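Local coordinates for putative transcriptional regulator protein (Vibrio parahaemolyticus, PDB 3ER6), which probably acts as a DNA-binding transcription factor of the AraC type, this chain being its DJ-1/PfpI-like domain without the predicted DNA-binding region, at residues A[29-34]-A[177-182]; A[52-55]-A[61-64]; A[81-86]-A[118-123]; A[110-115]-A[173-178]; A[130-135]-A[140-145]. The protein carries 1 engineered substitution. All coordinates share one frame; numbering follows the deposited sequence.

In the fold
The five contacts sample the layers of one DJ-1/PfpI-like alpha/beta domain. Interaction 1 closes the longest loop, from helix 22-37 to helix 173-184, and the other four begin within it. Interaction 4 uses the same helix 173-184 against central strand 110-114, its centre about 9 Å from that of interaction 1. Beyond the sheet lie interactions 3 and 5, centres about 10 Å apart, whose segments follow one another through helix 117-124 and strand 131-132. Interaction 2, a small hairpin, stands at least 20 Å, centre to centre, from the others. Interactions 1 and 2 both reach the second subunit, so core packing and dimer formation share elements.

Interaction 1 (A[29-34]-A[177-182]); sequences EILETA and LEIVEE
Val180 presents its branched end to Ala34 and Leu31, and this meeting is the heart of a helix pair that runs in roughly the same direction, the short axes 10.3 Å apart and crossing at -27°. From its CB, the valine splits into two methyls with different tasks. CG1, anti to the backbone N (chi1 173°), rests 3.9 Å from Ala34 CB. CG2 does more: it sits 3.7 Å from Ala34 CB and also 3.9 Å from Leu31 CD2, so one methyl fills the angle between two residues a helical turn apart. Leu31 and Val180 slip past each other in opposite directions, and the leucine's CD2 methyl is the branch that reaches across; it also lies 4.3 Å from Ile179 CG2. Ala34, with its small side chain, lets Val180 come close. No hydrogen bond joins the helices, and the touching residues are all buried. On the far flank of helix 22-37, Glu29 takes backbone N-H groups of Phe21 and Ala22 of the second subunit. Among its own chain's elements, Leu31 also packs on Phe43 of strand 43-48 and Val180 on Thr188 of helix 186-195.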
# COMPACT_ATOMS: atom_id res chain seq x y z
N GLU A 29 3.45 5.48 5.02
CA GLU A 29 4.67 5.74 4.26
C GLU A 29 4.57 7.10 3.63
O GLU A 29 5.56 7.82 3.60
CB GLU A 29 4.80 4.68 3.15
CG GLU A 29 5.22 3.32 3.80
CD GLU A 29 5.33 2.10 2.82
OE1 GLU A 29 5.22 2.28 1.62
OE2 GLU A 29 5.51 0.98 3.33
N ILE A 30 3.40 7.47 3.08
CA ILE A 30 3.29 8.78 2.42
C ILE A 30 3.38 9.88 3.49
O ILE A 30 4.12 10.83 3.34
CB ILE A 30 1.94 8.94 1.60
CG1 ILE A 30 1.92 7.96 0.41
CG2 ILE A 30 1.71 10.47 1.08
CD1 ILE A 30 0.55 7.75 -0.22
N LEU A 31 2.55 9.80 4.52
CA LEU A 31 2.64 10.81 5.58
C LEU A 31 4.04 11.01 6.18
O LEU A 31 4.47 12.18 6.36
CB LEU A 31 1.60 10.54 6.67
CG LEU A 31 0.13 10.65 6.14
CD1 LEU A 31 -0.80 10.29 7.30
CD2 LEU A 31 -0.26 12.03 5.45
N GLU A 32 4.75 9.92 6.55
CA GLU A 32 6.11 10.09 7.11
C GLU A 32 7.13 10.65 6.10
O GLU A 32 7.99 11.50 6.47
CB GLU A 32 6.66 8.79 7.72
CG GLU A 32 5.81 8.37 8.93
CD GLU A 32 6.51 7.34 9.78
OE1 GLU A 32 7.60 6.86 9.39
OE2 GLU A 32 5.94 7.01 10.86
N THR A 33 7.04 10.19 4.86
CA THR A 33 7.87 10.75 3.79
C THR A 33 7.71 12.28 3.67
O THR A 33 8.68 13.00 3.55
CB THR A 33 7.64 10.00 2.42
OG1 THR A 33 7.92 8.59 2.63
CG2 THR A 33 8.56 10.58 1.29
N ALA A 34 6.47 12.75 3.70
CA ALA A 34 6.18 14.20 3.64
C ALA A 34 6.72 14.92 4.88
O ALA A 34 7.26 16.03 4.78
CB ALA A 34 4.69 14.38 3.54
N LEU A 177 -2.49 14.05 0.46
CA LEU A 177 -1.86 15.34 0.12
C LEU A 177 -2.61 16.54 0.69
O LEU A 177 -2.00 17.53 1.07
CB LEU A 177 -1.71 15.52 -1.40
CG LEU A 177 -0.79 14.50 -2.05
CD1 LEU A 177 -0.79 14.75 -3.54
CD2 LEU A 177 0.65 14.55 -1.47
N GLU A 178 -3.92 16.41 0.78
CA GLU A 178 -4.68 17.45 1.42
C GLU A 178 -4.23 17.62 2.86
O GLU A 178 -3.93 18.72 3.27
CB GLU A 178 -6.17 17.12 1.35
CG GLU A 178 -7.03 18.31 1.72
CD GLU A 178 -6.86 19.49 0.74
OE1 GLU A 178 -6.85 20.62 1.27
OE2 GLU A 178 -6.72 19.31 -0.51
N ILE A 179 -4.14 16.51 3.59
CA ILE A 179 -3.71 16.54 4.97
C ILE A 179 -2.27 17.05 5.04
O ILE A 179 -1.94 17.91 5.90
CB ILE A 179 -3.80 15.11 5.57
CG1 ILE A 179 -5.26 14.66 5.73
CG2 ILE A 179 -3.02 14.99 6.86
CD1 ILE A 179 -5.98 15.54 6.53
N VAL A 180 -1.40 16.58 4.12
CA VAL A 180 -0.04 17.13 4.05
C VAL A 180 -0.05 18.64 3.87
O VAL A 180 0.68 19.32 4.56
CB VAL A 180 0.83 16.47 2.93
CG1 VAL A 180 2.19 17.22 2.78
CG2 VAL A 180 1.07 15.04 3.31
N GLU A 181 -0.88 19.18 2.97
CA GLU A 181 -0.85 20.63 2.77
C GLU A 181 -1.32 21.37 4.05
O GLU A 181 -0.72 22.34 4.46
CB GLU A 181 -1.69 21.03 1.55
CG GLU A 181 -1.65 22.49 1.35
CD GLU A 181 -2.31 22.91 0.06
OE1 GLU A 181 -2.57 22.05 -0.81
OE2 GLU A 181 -2.56 24.12 -0.06
N GLU A 182 -2.35 20.85 4.68
CA GLU A 182 -2.85 21.42 5.95
C GLU A 182 -1.79 21.55 7.02
O GLU A 182 -1.72 22.60 7.66
CB GLU A 182 -4.00 20.59 6.50
CG GLU A 182 -5.20 20.75 5.63
CD GLU A 182 -6.47 20.23 6.28
OE1 GLU A 182 -6.80 20.71 7.41
OE2 GLU A 182 -7.14 19.37 5.62

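Interaction 2 (A[52-55]-A[61-64]); sequences NRPL and ISVQ
Leu55 and Val63 form an antiparallel hydrogen-bonded pair, their CA atoms 5.0 Å apart, with two backbone bonds closing the ring between them. Leu55 N gives its hydrogen to Val63 O at 3.0 Å, from 20° outside the carbonyl plane; Val63 N returns a bond of 2.9 Å to Leu55 O, this one lying in the carbonyl plane. Just before the pair, Pro54 CA adds a CA-H...O contact to the same Val63 O, 3.1 Å away.

Leu55 and Val63 point to one face of this small sheet and meet through their CB atoms, 4.1 Å apart; Ala15 and Phe21 lie against that apolar face as well. Pro54 belongs to the more polar side. Its ring runs alongside Gln64, both pointing the same way, and Pro54 CG lies 3.5 Å from Gln64 OE1. The glutamine reaches it with CG anti to the backbone N (chi1 168°) and a bend at the next torsion (74°), which brings the amide alongside the proline ring, with OE1 toward it. Ser62 OG completes this flank, 3.7 Å from Pro54 CB. At the far end a water joins the segments: it gives a hydrogen to Asn52 O and accepts one from Gln64 NE2.

Strand 61-64 also pairs antiparallel with a strand of the second subunit, carrying the hairpin's sheet across the dimer interface. The chemistry is therefore divided: backbone bonds fix the register, an apolar face turns inward, and the loop end is tied by an amide and a water.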
# COMPACT_ATOMS: atom_id res chain seq x y z
N ASN A 52 -6.06 -5.39 19.56
CA ASN A 52 -4.62 -5.25 19.91
C ASN A 52 -3.83 -6.56 19.72
O ASN A 52 -2.75 -6.76 20.35
CB ASN A 52 -4.45 -4.70 21.35
CG ASN A 52 -5.23 -3.40 21.58
OD1 ASN A 52 -5.02 -2.44 20.85
ND2 ASN A 52 -6.11 -3.36 22.60
N ARG A 53 -4.35 -7.45 18.87
CA ARG A 53 -3.59 -8.69 18.51
C ARG A 53 -2.86 -8.46 17.18
O ARG A 53 -3.21 -7.55 16.46
CB ARG A 53 -4.55 -9.90 18.36
CG ARG A 53 -5.44 -10.18 19.61
CD ARG A 53 -4.66 -10.73 20.77
NE ARG A 53 -4.12 -12.04 20.40
CZ ARG A 53 -3.00 -12.57 20.89
NH1 ARG A 53 -2.29 -11.93 21.83
NH2 ARG A 53 -2.59 -13.76 20.43
N PRO A 54 -1.89 -9.32 16.83
CA PRO A 54 -1.22 -9.26 15.53
C PRO A 54 -2.24 -9.41 14.37
O PRO A 54 -3.27 -10.06 14.53
CB PRO A 54 -0.34 -10.51 15.51
CG PRO A 54 -0.08 -10.83 16.95
CD PRO A 54 -1.34 -10.37 17.70
N LEU A 55 -1.94 -8.78 13.25
CA LEU A 55 -2.73 -9.00 12.07
C LEU A 55 -2.10 -10.20 11.44
O LEU A 55 -0.87 -10.32 11.44
CB LEU A 55 -2.65 -7.82 11.09
CG LEU A 55 -3.38 -6.52 11.53
CD1 LEU A 55 -3.40 -5.65 10.34
CD2 LEU A 55 -4.78 -6.78 12.01
N ILE A 61 2.51 -13.72 6.63
CA ILE A 61 3.14 -12.82 7.59
C ILE A 61 2.27 -12.54 8.81
O ILE A 61 1.01 -12.67 8.78
CB ILE A 61 3.52 -11.44 6.96
CG1 ILE A 61 2.24 -10.70 6.46
CG2 ILE A 61 4.54 -11.67 5.86
CD1 ILE A 61 2.48 -9.32 5.81
N SER A 62 2.97 -12.20 9.90
CA SER A 62 2.29 -11.76 11.09
C SER A 62 2.78 -10.32 11.29
O SER A 62 3.98 -10.06 11.14
CB SER A 62 2.80 -12.57 12.28
OG SER A 62 1.98 -12.31 13.34
N VAL A 63 1.88 -9.44 11.68
CA VAL A 63 2.18 -8.02 11.92
C VAL A 63 1.90 -7.60 13.39
O VAL A 63 0.74 -7.49 13.84
CB VAL A 63 1.42 -7.11 10.94
CG1 VAL A 63 1.89 -5.62 11.08
CG2 VAL A 63 1.72 -7.57 9.47
N GLN A 64 2.96 -7.39 14.15
CA GLN A 64 2.80 -7.18 15.57
C GLN A 64 2.91 -5.68 15.92
O GLN A 64 3.99 -5.05 15.71
CB GLN A 64 3.87 -7.96 16.31
CG GLN A 64 3.97 -7.57 17.79
CD GLN A 64 2.81 -8.12 18.60
OE1 GLN A 64 2.61 -9.34 18.67
NE2 GLN A 64 2.05 -7.24 19.22
O HOH W 1 -0.34 -8.07 20.44

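Interaction 3 (A[81-86]-A[118-123]); sequences GSIGDP and IFVVAK
Pro86 stands edge-on over one face of the Phe119 ring, joining the loop after strand 77-80 to helix 117-124 in a DJ-1/PfpI-like alpha/beta domain. Here packing is tight. The proline's CG stands 3.5 Å above the ring centroid and only 6° off its normal, a CH-pi contact, while CB leans toward one side of the ring, 3.5 Å from Phe119 CD2. The two side chains cross at about a right angle, so the proline offers C-H groups to the aromatic face. A second close point joins Ile83 to Val120, one residue along the helix.

Between these points the fit relaxes, with Ile83 CD1 4.1 Å from Phe119 CB. The isoleucine's first torsion of 60°, which sets CG1 between the backbone N and the carbonyl carbon, leaves CG2 beside the N, and from there CG2 makes the closer contact, 3.6 Å to Val120 CG2. Looser still is the outer bend of the loop, where Gly84 and Asp85 are partly exposed and do not touch the helix segment. Asp85 is the N-cap of helix 86-89, its OD1 accepting from Leu87 N, and so holds the start of the helix that carries Pro86. Thr116, close before helix 117-124, bonds through OG1 to Ile83 N. An ST turn shapes the bend itself: Ser82 OG accepts from Gly84 N at 3.0 Å, with an N-H...O angle of 162°.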
# COMPACT_ATOMS: atom_id res chain seq x y z
N GLY A 81 -8.66 2.04 8.47
CA GLY A 81 -8.45 1.25 7.22
C GLY A 81 -9.62 0.34 6.80
O GLY A 81 -10.70 0.34 7.41
N SER A 82 -9.36 -0.48 5.77
CA SER A 82 -10.30 -1.46 5.25
C SER A 82 -10.85 -2.42 6.29
O SER A 82 -10.14 -2.88 7.21
CB SER A 82 -9.62 -2.28 4.13
OG SER A 82 -10.58 -3.08 3.50
N ILE A 83 -12.13 -2.74 6.14
CA ILE A 83 -12.70 -3.80 6.94
C ILE A 83 -12.96 -5.03 6.11
O ILE A 83 -13.62 -5.97 6.58
CB ILE A 83 -13.99 -3.33 7.76
CG1 ILE A 83 -15.13 -2.83 6.84
CG2 ILE A 83 -13.63 -2.25 8.79
CD1 ILE A 83 -16.54 -2.67 7.63
N GLY A 84 -12.45 -5.03 4.88
CA GLY A 84 -12.77 -6.11 3.91
C GLY A 84 -14.26 -6.07 3.55
O GLY A 84 -14.82 -5.02 3.35
N ASP A 85 -14.91 -7.22 3.52
CA ASP A 85 -16.30 -7.28 3.17
C ASP A 85 -17.13 -6.90 4.37
O ASP A 85 -17.19 -7.63 5.38
CB ASP A 85 -16.68 -8.68 2.71
CG ASP A 85 -18.16 -8.81 2.32
OD1 ASP A 85 -19.00 -7.88 2.45
OD2 ASP A 85 -18.49 -9.92 1.88
N PRO A 86 -17.81 -5.75 4.27
CA PRO A 86 -18.56 -5.22 5.43
C PRO A 86 -19.63 -6.19 5.90
O PRO A 86 -20.00 -6.20 7.08
CB PRO A 86 -19.15 -3.91 4.93
CG PRO A 86 -18.21 -3.50 3.75
CD PRO A 86 -17.80 -4.84 3.12
N ILE A 118 -14.74 3.37 5.13
CA ILE A 118 -15.87 4.32 4.94
C ILE A 118 -17.20 3.80 5.57
O ILE A 118 -17.97 4.59 6.14
CB ILE A 118 -16.04 4.79 3.45
CG1 ILE A 118 -14.80 5.58 3.02
CG2 ILE A 118 -17.36 5.66 3.29
CD1 ILE A 118 -14.59 5.64 1.54
N PHE A 119 -17.42 2.48 5.54
CA PHE A 119 -18.61 1.88 6.12
C PHE A 119 -18.59 2.13 7.65
O PHE A 119 -19.66 2.27 8.27
CB PHE A 119 -18.67 0.36 5.86
CG PHE A 119 -19.12 -0.00 4.46
CD1 PHE A 119 -18.32 0.28 3.35
CD2 PHE A 119 -20.35 -0.65 4.26
CE1 PHE A 119 -18.74 -0.07 2.07
CE2 PHE A 119 -20.77 -0.98 2.97
CZ PHE A 119 -19.96 -0.70 1.89
N VAL A 120 -17.40 2.12 8.26
CA VAL A 120 -17.27 2.39 9.70
C VAL A 120 -17.69 3.83 10.05
O VAL A 120 -18.51 4.08 10.98
CB VAL A 120 -15.82 2.14 10.21
CG1 VAL A 120 -15.72 2.40 11.72
CG2 VAL A 120 -15.36 0.69 9.87
N VAL A 121 -17.17 4.80 9.30
CA VAL A 121 -17.58 6.20 9.59
C VAL A 121 -19.11 6.40 9.25
O VAL A 121 -19.80 7.14 9.95
CB VAL A 121 -16.70 7.27 8.88
CG1 VAL A 121 -15.26 7.13 9.31
CG2 VAL A 121 -16.81 7.13 7.39
N ALA A 122 -19.63 5.72 8.22
CA ALA A 122 -21.09 5.78 7.93
C ALA A 122 -21.88 5.30 9.12
O ALA A 122 -22.73 6.04 9.64
CB ALA A 122 -21.47 4.99 6.65
N LYS A 123 -21.59 4.08 9.57
CA LYS A 123 -22.24 3.50 10.73
C LYS A 123 -22.14 4.39 11.98
O LYS A 123 -23.10 4.53 12.71
CB LYS A 123 -21.64 2.13 11.05
CG LYS A 123 -22.36 1.43 12.19
CD LYS A 123 -21.91 -0.02 12.25
CE LYS A 123 -22.65 -0.78 13.31
NZ LYS A 123 -24.08 -0.28 13.40

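Interaction 4 (A[110-115]-A[173-178]); sequences KIVAID and SSVMLE
Val112 CG1 is the bump: it projects from strand 110-114 into the hollow between Val175 and Met176 on the first turns of helix 173-184. On one flank it touches Val175 CG1 at 3.8 Å, the two valines sliding past each other in opposite directions. On the other it meets the methyl end of Met176, CE, at 3.7 Å. That methyl is a bump in turn, CE resting 4.1 Å from Ile114 CG2, between two residues that face the same way from the strand. The methionine reaches there by bending at both outer torsions, with chi2 at -31°, well away from a staggered value.

The strand and helix run almost antiparallel, at 163°, with axes 10.4 Å apart. Ala113, turned away, packs on Ile118 and Val121 of helix 117-124, while Ile114 and Met176 also touch Ser27 of helix 22-37. Beyond the strand, Asp115, at a positive phi, bonds to His135 NE2 and Ser82 OG. Helices covering both faces of a largely parallel sheet make the three-layer alpha/beta/alpha sandwich of the DJ-1/PfpI fold, and the sharp turn at Asp115 is consistent with the position of the nucleophile elbow in the Glutaminase_I clan, occupied here by an aspartate.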
# COMPACT_ATOMS: atom_id res chain seq x y z
N LYS A 110 -8.93 14.77 13.19
CA LYS A 110 -9.29 14.48 11.80
C LYS A 110 -9.53 12.98 11.65
O LYS A 110 -8.75 12.19 12.21
CB LYS A 110 -8.22 14.94 10.80
CG LYS A 110 -8.03 16.45 10.77
CD LYS A 110 -6.86 16.80 9.82
CE LYS A 110 -6.59 18.28 9.82
NZ LYS A 110 -7.86 18.98 9.55
N ILE A 111 -10.61 12.58 10.95
CA ILE A 111 -10.95 11.16 10.76
C ILE A 111 -10.81 10.84 9.27
O ILE A 111 -11.54 11.38 8.40
CB ILE A 111 -12.39 10.80 11.23
CG1 ILE A 111 -12.74 11.39 12.61
CG2 ILE A 111 -12.68 9.27 11.16
CD1 ILE A 111 -11.83 10.85 13.81
N VAL A 112 -9.89 9.95 8.95
CA VAL A 112 -9.60 9.65 7.54
C VAL A 112 -10.00 8.20 7.34
O VAL A 112 -9.45 7.31 8.00
CB VAL A 112 -8.07 9.79 7.21
CG1 VAL A 112 -7.85 9.46 5.72
CG2 VAL A 112 -7.50 11.20 7.58
N ALA A 113 -10.96 7.94 6.46
CA ALA A 113 -11.50 6.60 6.29
C ALA A 113 -11.20 6.21 4.85
O ALA A 113 -11.52 6.98 3.93
CB ALA A 113 -13.04 6.56 6.53
N ILE A 114 -10.57 5.03 4.67
CA ILE A 114 -10.12 4.57 3.36
C ILE A 114 -10.73 3.23 3.03
O ILE A 114 -10.87 2.39 3.95
CB ILE A 114 -8.50 4.55 3.32
CG1 ILE A 114 -7.92 3.54 4.31
CG2 ILE A 114 -7.94 5.95 3.71
CD1 ILE A 114 -6.36 3.43 4.22
N ASP A 115 -11.14 3.01 1.75
CA ASP A 115 -11.66 1.75 1.34
C ASP A 115 -12.92 1.51 2.21
O ASP A 115 -13.62 2.48 2.55
CB ASP A 115 -10.62 0.62 1.51
CG ASP A 115 -11.01 -0.71 0.76
OD1 ASP A 115 -12.01 -0.78 0.01
OD2 ASP A 115 -10.29 -1.69 0.93
N SER A 173 -4.11 9.43 -2.79
CA SER A 173 -3.26 10.62 -2.97
C SER A 173 -3.99 11.90 -2.67
O SER A 173 -3.44 12.78 -1.97
CB SER A 173 -2.74 10.72 -4.43
OG SER A 173 -2.02 9.55 -4.71
N SER A 174 -5.21 12.06 -3.18
CA SER A 174 -5.81 13.36 -3.00
C SER A 174 -6.03 13.66 -1.50
O SER A 174 -5.72 14.77 -1.04
CB SER A 174 -7.05 13.61 -3.85
OG SER A 174 -8.15 12.91 -3.33
N VAL A 175 -6.54 12.68 -0.75
CA VAL A 175 -6.74 12.91 0.69
C VAL A 175 -5.44 13.10 1.46
O VAL A 175 -5.30 14.02 2.27
CB VAL A 175 -7.64 11.79 1.35
CG1 VAL A 175 -7.51 11.82 2.82
CG2 VAL A 175 -9.14 12.00 0.95
N MET A 176 -4.48 12.20 1.24
CA MET A 176 -3.22 12.25 1.97
C MET A 176 -2.49 13.61 1.71
O MET A 176 -1.97 14.25 2.63
CB MET A 176 -2.35 11.02 1.61
CG MET A 176 -2.75 9.71 2.41
SD MET A 176 -3.43 9.68 4.10
CE MET A 176 -4.73 8.43 3.96
N LEU A 177 -2.49 14.05 0.46
CA LEU A 177 -1.86 15.34 0.12
C LEU A 177 -2.61 16.54 0.69
O LEU A 177 -2.00 17.53 1.07
CB LEU A 177 -1.71 15.52 -1.40
CG LEU A 177 -0.79 14.50 -2.05
CD1 LEU A 177 -0.79 14.75 -3.54
CD2 LEU A 177 0.65 14.55 -1.47
N GLU A 178 -3.92 16.41 0.78
CA GLU A 178 -4.68 17.45 1.42
C GLU A 178 -4.23 17.62 2.86
O GLU A 178 -3.93 18.72 3.27
CB GLU A 178 -6.17 17.12 1.35
CG GLU A 178 -7.03 18.31 1.72
CD GLU A 178 -6.86 19.49 0.74
OE1 GLU A 178 -6.85 20.62 1.27
OE2 GLU A 178 -6.72 19.31 -0.51

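Interaction 5 (A[130-135]-A[140-145]); sequences NKAVMH and HLFGEL
Phe142, from helix 136-145, carries this contact by reaching over to Ala132 and Met134 on the strand and loop that precede the helix. The walk begins at His140, which lies on the outer side of the helix and whose carbonyl accepts from Glu144 N at 2.9 Å. Leu141 comes next and turns to other company, packing on Pro86 and Leu87 of helix 86-89.

Then comes Phe142, buried, with CG anti to the backbone N (chi1 -166°), which extends the ring away from the helix toward the strand. Its far end meets the methyl of Ala132: Phe142 CZ is 3.8 Å and CE2 4.0 Å from Ala132 CB, the methyl approaching obliquely. Nearer the backbone, Phe142 CB and Met134 CG make a more distant pair at 4.5 Å. The Met134 chain bends so that SD lies 3.7 Å above the ring of His135, over its centre, a Met-aromatic contact. Phe142 also meets Phe119 edge-to-face.

Beyond the phenylalanine the helix turns outward with Glu144, exposed; then Leu145 N bonds to Leu141 O at 2.9 Å, and its side chain touches Phe119. On the strand side, Ala132 shares backbone hydrogen bonds with Met150 and Met152. The parallel strands 131-132 and 150-151, with helix 136-145 between them in the chain, form a small beta-alpha-beta unit, its helix seated on its own strands through Phe142.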
# COMPACT_ATOMS: atom_id res chain seq x y z
N ASN A 130 -24.29 13.67 5.48
CA ASN A 130 -24.78 12.43 4.92
C ASN A 130 -24.51 12.27 3.42
O ASN A 130 -25.35 11.75 2.70
CB ASN A 130 -26.29 12.23 5.19
CG ASN A 130 -26.56 11.57 6.56
OD1 ASN A 130 -27.70 11.23 6.90
ND2 ASN A 130 -25.50 11.43 7.38
N LYS A 131 -23.30 12.63 2.97
CA LYS A 131 -22.86 12.23 1.63
C LYS A 131 -21.54 11.46 1.67
O LYS A 131 -20.68 11.76 2.49
CB LYS A 131 -22.71 13.45 0.71
CG LYS A 131 -23.98 14.29 0.64
CD LYS A 131 -23.79 15.57 -0.14
CE LYS A 131 -25.16 16.09 -0.61
NZ LYS A 131 -25.06 16.89 -1.88
N ALA A 132 -21.36 10.49 0.79
CA ALA A 132 -20.13 9.68 0.88
C ALA A 132 -19.69 9.29 -0.50
O ALA A 132 -20.34 9.62 -1.49
CB ALA A 132 -20.38 8.40 1.71
N VAL A 133 -18.61 8.53 -0.53
CA VAL A 133 -18.10 7.95 -1.78
C VAL A 133 -17.84 6.45 -1.56
O VAL A 133 -17.50 6.03 -0.46
CB VAL A 133 -16.78 8.68 -2.20
CG1 VAL A 133 -17.07 10.16 -2.53
CG2 VAL A 133 -15.68 8.57 -1.08
N MET A 134 -17.98 5.61 -2.59
CA MET A 134 -17.52 4.24 -2.43
C MET A 134 -17.12 3.76 -3.81
O MET A 134 -17.68 4.28 -4.80
CB MET A 134 -18.60 3.34 -1.80
CG MET A 134 -18.21 1.85 -1.61
SD MET A 134 -16.60 1.45 -0.78
CE MET A 134 -16.76 2.43 0.65
N HIS A 135 -16.18 2.82 -3.90
CA HIS A 135 -15.80 2.31 -5.20
C HIS A 135 -16.89 1.33 -5.70
O HIS A 135 -17.78 0.90 -4.94
CB HIS A 135 -14.40 1.66 -5.17
CG HIS A 135 -14.20 0.70 -4.04
ND1 HIS A 135 -14.92 -0.47 -3.92
CD2 HIS A 135 -13.39 0.76 -2.95
CE1 HIS A 135 -14.54 -1.10 -2.82
NE2 HIS A 135 -13.62 -0.37 -2.21
N HIS A 140 -22.97 -0.97 -4.23
CA HIS A 140 -24.30 -1.53 -4.01
C HIS A 140 -24.59 -1.80 -2.53
O HIS A 140 -25.60 -1.39 -1.98
CB HIS A 140 -24.50 -2.82 -4.81
CG HIS A 140 -25.86 -3.41 -4.61
ND1 HIS A 140 -26.99 -2.89 -5.21
CD2 HIS A 140 -26.29 -4.43 -3.82
CE1 HIS A 140 -28.05 -3.58 -4.82
NE2 HIS A 140 -27.65 -4.52 -3.98
N LEU A 141 -23.67 -2.50 -1.87
CA LEU A 141 -23.83 -2.82 -0.46
C LEU A 141 -23.97 -1.55 0.38
O LEU A 141 -24.86 -1.47 1.23
CB LEU A 141 -22.69 -3.70 0.04
CG LEU A 141 -22.74 -4.12 1.52
CD1 LEU A 141 -23.99 -4.97 1.83
CD2 LEU A 141 -21.49 -4.93 1.89
N PHE A 142 -23.10 -0.58 0.14
CA PHE A 142 -23.22 0.71 0.85
C PHE A 142 -24.64 1.27 0.67
O PHE A 142 -25.26 1.77 1.62
CB PHE A 142 -22.24 1.72 0.31
CG PHE A 142 -22.07 2.92 1.20
CD1 PHE A 142 -21.10 2.91 2.19
CD2 PHE A 142 -22.89 4.04 1.05
CE1 PHE A 142 -20.94 4.00 3.03
CE2 PHE A 142 -22.73 5.14 1.88
CZ PHE A 142 -21.74 5.10 2.89
N GLY A 143 -25.16 1.19 -0.55
CA GLY A 143 -26.55 1.61 -0.80
C GLY A 143 -27.59 0.82 -0.01
O GLY A 143 -28.57 1.38 0.45
N GLU A 144 -27.39 -0.48 0.14
CA GLU A 144 -28.30 -1.31 0.94
C GLU A 144 -28.25 -0.95 2.42
O GLU A 144 -29.29 -0.80 3.07
CB GLU A 144 -27.97 -2.79 0.74
CG GLU A 144 -28.04 -3.23 -0.72
CD GLU A 144 -29.43 -2.99 -1.36
OE1 GLU A 144 -30.21 -3.97 -1.45
OE2 GLU A 144 -29.76 -1.84 -1.79
N LEU A 145 -27.05 -0.73 2.95
CA LEU A 145 -26.90 -0.44 4.39
C LEU A 145 -27.22 1.00 4.80
O LEU A 145 -27.69 1.24 5.93
CB LEU A 145 -25.49 -0.89 4.89
CG LEU A 145 -25.16 -2.34 4.55
CD1 LEU A 145 -23.68 -2.73 4.93
CD2 LEU A 145 -26.13 -3.23 5.27